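PDB 4MTU: beta-alanyl-CoA:ammonia lyase 2 from Clostridium propionicum, which probably catalyses the elimination of ammonia from beta-alanyl-CoA to give acryloyl-CoA, as a hot dog fold lyase that carries a zinc ion. Local coordinates for residues W33-D45 with I75-A89. Residues are numbered along the deposited sequence; the frame is centred on the assembly and turned at random.
Sequences WGDVGTELMVYVD and IEKVGNQSYTCKFEA. With ZN (zinc ion), chain B; SO4 (sulfate ion), chain C.
Asp45 OD1 is gripped twice: it binds the zinc ion at 2.3 Å and accepts a hydrogen bond from Tyr83 OH at 2.6 Å. The hydroxyl comes to the anti side of the carboxylate, tilted out of its plane, which is turned 68° from the tyrosine ring. Asp45 OD2 also binds the zinc, 2.1 Å away, so the carboxylate chelates a metal whose shell is completed by three waters and His142. Over one face of the Tyr83 ring lies Met41 SD, 3.8 Å from the ring centroid, a Met-aromatic contact; the bend at chi2 brings SD there, and the further turn at chi3 directs CE to Ile75 CD1. Helix 27-45 is the sausage of the hot dog fold, wrapped by the antiparallel sheet, and its segment 33-45 runs at 138° to strand 82-89. Behind the zinc end, Ile75 CD1 also meets Val44 CB at 3.7 Å; farther up the helix Leu40 CD1 rests on Cys85 SG. At the Trp33 end of segment 33-45, Phe87 CB sits almost squarely over the five-membered ring of Trp33, 3.4 Å from its centroid, and Trp33 CB lies over the Phe87 ring in return. The indole NE1 gives a nearly straight hydrogen bond to Glu88 O (3.0 Å, 164°), in the indole plane but from above the carbonyl plane.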
loop_
_atom_site.group_PDB
_atom_site.type_symbol
_atom_site.label_atom_id
_atom_site.label_comp_id
_atom_site.label_asym_id
_atom_site.label_seq_id
_atom_site.Cartn_x
_atom_site.Cartn_y
_atom_site.Cartn_z
ATOM N N TRP A 33 -13.932 -0.763 10.860
ATOM C CA TRP A 33 -14.910 -0.178 11.810
ATOM C C TRP A 33 -14.687 1.334 11.942
ATOM O O TRP A 33 -15.680 2.056 12.124
ATOM C CB TRP A 33 -14.782 -0.856 13.138
ATOM C CG TRP A 33 -15.357 -2.254 13.191
ATOM C CD1 TRP A 33 -16.302 -2.793 12.375
ATOM C CD2 TRP A 33 -15.024 -3.253 14.162
ATOM N NE1 TRP A 33 -16.592 -4.093 12.763
ATOM C CE2 TRP A 33 -15.799 -4.382 13.875
ATOM C CE3 TRP A 33 -14.104 -3.293 15.214
ATOM C CZ2 TRP A 33 -15.737 -5.570 14.649
ATOM C CZ3 TRP A 33 -14.023 -4.436 15.957
ATOM C CH2 TRP A 33 -14.826 -5.572 15.673
ATOM N N GLY A 34 -13.455 1.816 11.839
ATOM C CA GLY A 34 -13.251 3.249 11.860
ATOM C C GLY A 34 -14.003 3.929 10.711
ATOM O O GLY A 34 -14.616 4.992 10.897
ATOM N N ASP A 35 -13.953 3.322 9.524
ATOM C CA ASP A 35 -14.641 3.891 8.355
ATOM C C ASP A 35 -16.162 3.754 8.459
ATOM O O ASP A 35 -16.900 4.636 8.034
ATOM C CB ASP A 35 -14.123 3.274 7.086
ATOM C CG ASP A 35 -12.698 3.585 6.723
ATOM O OD1 ASP A 35 -12.068 4.434 7.441
ATOM O OD2 ASP A 35 -12.234 2.995 5.705
ATOM N N VAL A 36 -16.650 2.644 9.052
ATOM C CA VAL A 36 -18.074 2.490 9.323
ATOM C C VAL A 36 -18.544 3.586 10.281
ATOM O O VAL A 36 -19.574 4.230 10.086
ATOM C CB VAL A 36 -18.375 1.075 9.906
ATOM C CG1 VAL A 36 -19.814 0.967 10.349
ATOM C CG2 VAL A 36 -18.077 0.003 8.861
ATOM N N GLY A 37 -17.783 3.770 11.363
ATOM C CA GLY A 37 -18.102 4.818 12.331
ATOM C C GLY A 37 -18.123 6.206 11.664
ATOM O O GLY A 37 -19.017 7.020 11.950
ATOM N N THR A 38 -17.149 6.474 10.810
ATOM C CA THR A 38 -17.119 7.757 10.112
ATOM C C THR A 38 -18.424 7.938 9.343
ATOM O O THR A 38 -19.039 9.006 9.363
ATOM C CB THR A 38 -15.915 7.809 9.155
ATOM O OG1 THR A 38 -14.700 7.707 9.927
ATOM C CG2 THR A 38 -15.889 9.120 8.387
ATOM N N GLU A 39 -18.859 6.898 8.603
ATOM C CA GLU A 39 -20.065 7.015 7.790
ATOM C C GLU A 39 -21.270 7.337 8.682
ATOM O O GLU A 39 -22.116 8.199 8.351
ATOM C CB GLU A 39 -20.290 5.723 7.001
ATOM C CG GLU A 39 -21.285 5.910 5.877
ATOM C CD GLU A 39 -21.476 4.713 4.972
ATOM O OE1 GLU A 39 -20.623 3.832 4.914
ATOM O OE2 GLU A 39 -22.511 4.700 4.239
ATOM N N LEU A 40 -21.397 6.658 9.822
ATOM C CA LEU A 40 -22.458 6.933 10.772
ATOM C C LEU A 40 -22.445 8.418 11.253
ATOM O O LEU A 40 -23.505 9.013 11.393
ATOM C CB LEU A 40 -22.371 6.018 11.985
ATOM C CG LEU A 40 -22.647 4.525 11.736
ATOM C CD1 LEU A 40 -22.205 3.699 12.917
ATOM C CD2 LEU A 40 -24.122 4.305 11.484
ATOM N N MET A 41 -21.261 8.939 11.483
ATOM C CA MET A 41 -21.141 10.301 11.966
ATOM C C MET A 41 -21.500 11.302 10.869
ATOM O O MET A 41 -22.136 12.358 11.153
ATOM C CB MET A 41 -19.734 10.538 12.533
ATOM C CG MET A 41 -19.452 9.741 13.781
ATOM S SD MET A 41 -20.598 10.027 15.154
ATOM C CE MET A 41 -21.729 8.656 14.985
ATOM N N VAL A 42 -21.117 11.028 9.649
ATOM C CA VAL A 42 -21.542 11.858 8.532
ATOM C C VAL A 42 -23.065 11.942 8.505
ATOM O O VAL A 42 -23.661 13.015 8.333
ATOM C CB VAL A 42 -20.971 11.307 7.187
ATOM C CG1 VAL A 42 -21.591 12.068 6.004
ATOM C CG2 VAL A 42 -19.442 11.406 7.193
ATOM N N TYR A 43 -23.705 10.789 8.640
ATOM C CA TYR A 43 -25.164 10.756 8.570
ATOM C C TYR A 43 -25.880 11.412 9.754
ATOM O O TYR A 43 -26.911 12.037 9.582
ATOM C CB TYR A 43 -25.659 9.315 8.400
ATOM C CG TYR A 43 -25.233 8.652 7.123
ATOM C CD1 TYR A 43 -24.880 9.353 5.976
ATOM C CD2 TYR A 43 -25.169 7.256 7.039
ATOM C CE1 TYR A 43 -24.478 8.734 4.822
ATOM C CE2 TYR A 43 -24.772 6.648 5.880
ATOM C CZ TYR A 43 -24.428 7.355 4.765
ATOM O OH TYR A 43 -23.993 6.743 3.615
ATOM N N VAL A 44 -25.330 11.255 10.954
ATOM C CA VAL A 44 -26.037 11.763 12.140
ATOM C C VAL A 44 -25.812 13.252 12.344
ATOM O O VAL A 44 -26.692 13.941 12.885
ATOM C CB VAL A 44 -25.684 10.943 13.414
ATOM C CG1 VAL A 44 -24.353 11.298 13.975
ATOM C CG2 VAL A 44 -26.831 11.105 14.414
ATOM N N ASP A 45 -24.645 13.782 11.961
ATOM C CA ASP A 45 -24.323 15.189 12.267
ATOM C C ASP A 45 -23.406 15.851 11.250
ATOM O O ASP A 45 -22.940 16.975 11.521
ATOM C CB ASP A 45 -23.892 15.389 13.693
ATOM C CG ASP A 45 -24.978 15.756 14.667
ATOM O OD1 ASP A 45 -25.097 15.176 15.758
ATOM O OD2 ASP A 45 -25.814 16.658 14.331
ATOM N N ILE A 75 -25.394 3.286 15.530
ATOM C CA ILE A 75 -25.426 4.134 16.694
ATOM C C ILE A 75 -26.354 3.581 17.729
ATOM O O ILE A 75 -27.545 3.372 17.445
ATOM C CB ILE A 75 -25.831 5.588 16.328
ATOM C CG1 ILE A 75 -24.917 6.176 15.242
ATOM C CG2 ILE A 75 -25.882 6.432 17.586
ATOM C CD1 ILE A 75 -25.331 7.559 14.746
ATOM N N GLU A 76 -25.875 3.350 18.918
ATOM C CA GLU A 76 -26.683 2.927 20.050
ATOM C C GLU A 76 -27.167 4.152 20.827
ATOM O O GLU A 76 -28.333 4.130 21.306
ATOM C CB GLU A 76 -25.882 2.039 20.977
ATOM C CG GLU A 76 -26.824 1.383 21.955
ATOM N N LYS A 77 -26.372 5.172 21.056
ATOM C CA LYS A 77 -26.737 6.325 21.860
ATOM C C LYS A 77 -26.057 7.559 21.290
ATOM O O LYS A 77 -24.866 7.616 21.000
ATOM C CB LYS A 77 -26.254 6.182 23.289
ATOM C CG LYS A 77 -26.317 7.293 24.297
ATOM C CD LYS A 77 -25.794 6.788 25.637
ATOM N N VAL A 78 -26.890 8.594 21.089
ATOM C CA VAL A 78 -26.461 9.929 20.753
ATOM C C VAL A 78 -26.259 10.731 22.051
ATOM O O VAL A 78 -27.250 10.950 22.770
ATOM C CB VAL A 78 -27.475 10.678 19.814
ATOM C CG1 VAL A 78 -27.047 12.081 19.613
ATOM C CG2 VAL A 78 -27.614 9.905 18.514
ATOM N N GLY A 79 -25.037 11.150 22.379
ATOM C CA GLY A 79 -24.749 11.945 23.512
ATOM C C GLY A 79 -24.770 13.394 23.101
ATOM O O GLY A 79 -25.313 13.800 22.112
ATOM N N ASN A 80 -24.178 14.246 23.936
ATOM C CA ASN A 80 -24.053 15.655 23.637
ATOM C C ASN A 80 -22.996 15.888 22.549
ATOM O O ASN A 80 -23.317 16.484 21.551
ATOM C CB ASN A 80 -23.719 16.516 24.864
ATOM C CG ASN A 80 -24.739 16.362 25.946
ATOM O OD1 ASN A 80 -25.887 16.799 25.716
ATOM N ND2 ASN A 80 -24.399 15.782 27.091
ATOM N N GLN A 81 -21.807 15.347 22.758
ATOM C CA GLN A 81 -20.720 15.397 21.764
ATOM C C GLN A 81 -20.159 14.020 21.420
ATOM O O GLN A 81 -19.391 13.916 20.470
ATOM C CB GLN A 81 -19.572 16.287 22.211
ATOM C CG GLN A 81 -19.963 17.723 22.450
ATOM C CD GLN A 81 -18.831 18.599 22.931
ATOM O OE1 GLN A 81 -18.395 19.475 22.183
ATOM N NE2 GLN A 81 -18.439 18.290 24.133
ATOM N N SER A 82 -20.533 12.986 22.163
ATOM C CA SER A 82 -20.024 11.661 21.957
ATOM C C SER A 82 -21.172 10.762 21.524
ATOM O O SER A 82 -22.340 10.996 21.853
ATOM C CB SER A 82 -19.334 11.177 23.227
ATOM O OG SER A 82 -20.309 10.545 24.026
ATOM N N TYR A 83 -20.860 9.765 20.724
ATOM C CA TYR A 83 -21.799 8.868 20.114
ATOM C C TYR A 83 -21.310 7.426 20.352
ATOM O O TYR A 83 -20.170 7.108 19.991
ATOM C CB TYR A 83 -21.907 9.138 18.608
ATOM C CG TYR A 83 -22.201 10.551 18.230
ATOM C CD1 TYR A 83 -21.245 11.538 18.272
ATOM C CD2 TYR A 83 -23.473 10.918 17.783
ATOM C CE1 TYR A 83 -21.485 12.846 17.931
ATOM C CE2 TYR A 83 -23.715 12.263 17.444
ATOM C CZ TYR A 83 -22.744 13.205 17.502
ATOM O OH TYR A 83 -22.968 14.519 17.155
ATOM N N THR A 84 -22.141 6.630 20.989
ATOM C CA THR A 84 -21.750 5.241 21.293
ATOM C C THR A 84 -22.295 4.373 20.198
ATOM O O THR A 84 -23.486 4.384 19.936
ATOM C CB THR A 84 -22.335 4.815 22.655
ATOM O OG1 THR A 84 -21.896 5.765 23.635
ATOM C CG2 THR A 84 -21.880 3.387 22.977
ATOM N N CYS A 85 -21.390 3.564 19.586
ATOM C CA CYS A 85 -21.697 2.744 18.462
ATOM C C CYS A 85 -21.329 1.276 18.757
ATOM O O CYS A 85 -20.420 1.009 19.533
ATOM C CB CYS A 85 -20.960 3.232 17.213
ATOM S SG CYS A 85 -21.390 4.896 16.704
ATOM N N LYS A 86 -22.030 0.378 18.095
ATOM C CA LYS A 86 -21.730 -1.070 18.131
ATOM C C LYS A 86 -21.314 -1.505 16.773
ATOM O O LYS A 86 -21.814 -1.027 15.755
ATOM C CB LYS A 86 -22.917 -1.869 18.624
ATOM C CG LYS A 86 -23.267 -1.515 20.094
ATOM C CD LYS A 86 -23.228 -2.744 20.984
ATOM N N PHE A 87 -20.392 -2.496 16.760
ATOM C CA PHE A 87 -19.792 -2.969 15.516
ATOM C C PHE A 87 -19.733 -4.508 15.534
ATOM O O PHE A 87 -19.562 -5.160 16.577
ATOM C CB PHE A 87 -18.368 -2.457 15.372
ATOM C CG PHE A 87 -18.277 -0.944 15.350
ATOM C CD1 PHE A 87 -18.480 -0.250 14.174
ATOM C CD2 PHE A 87 -18.016 -0.223 16.504
ATOM C CE1 PHE A 87 -18.405 1.135 14.136
ATOM C CE2 PHE A 87 -17.949 1.153 16.464
ATOM C CZ PHE A 87 -18.136 1.828 15.266
ATOM N N GLU A 88 -19.815 -5.086 14.355
ATOM C CA GLU A 88 -19.656 -6.506 14.114
ATOM C C GLU A 88 -18.861 -6.735 12.821
ATOM O O GLU A 88 -18.851 -5.876 11.924
ATOM C CB GLU A 88 -20.990 -7.230 13.971
ATOM C CG GLU A 88 -21.917 -7.089 15.134
ATOM C CD GLU A 88 -23.311 -7.663 14.901
ATOM O OE1 GLU A 88 -23.707 -7.862 13.725
ATOM O OE2 GLU A 88 -23.997 -7.903 15.931
ATOM N N ALA A 89 -18.215 -7.894 12.717
ATOM C CA ALA A 89 -17.534 -8.304 11.495
ATOM C C ALA A 89 -17.950 -9.746 11.206
ATOM O O ALA A 89 -17.934 -10.586 12.116
ATOM C CB ALA A 89 -16.033 -8.218 11.643
HETATM ZN ZN ZN B . -27.018 16.440 16.088
HETATM S S SO4 C . -21.289 13.397 26.133
HETATM O O1 SO4 C . -20.696 14.491 25.322
HETATM O O2 SO4 C . -21.931 13.951 27.285
HETATM O O3 SO4 C . -20.175 12.475 26.543
HETATM O O4 SO4 C . -22.085 12.676 25.059
HETATM O O HOH W 1 -28.073 14.806 15.146
HETATM O O HOH W 2 -28.762 17.507 15.614
HETATM O O HOH W 3 -26.236 18.272 16.779
#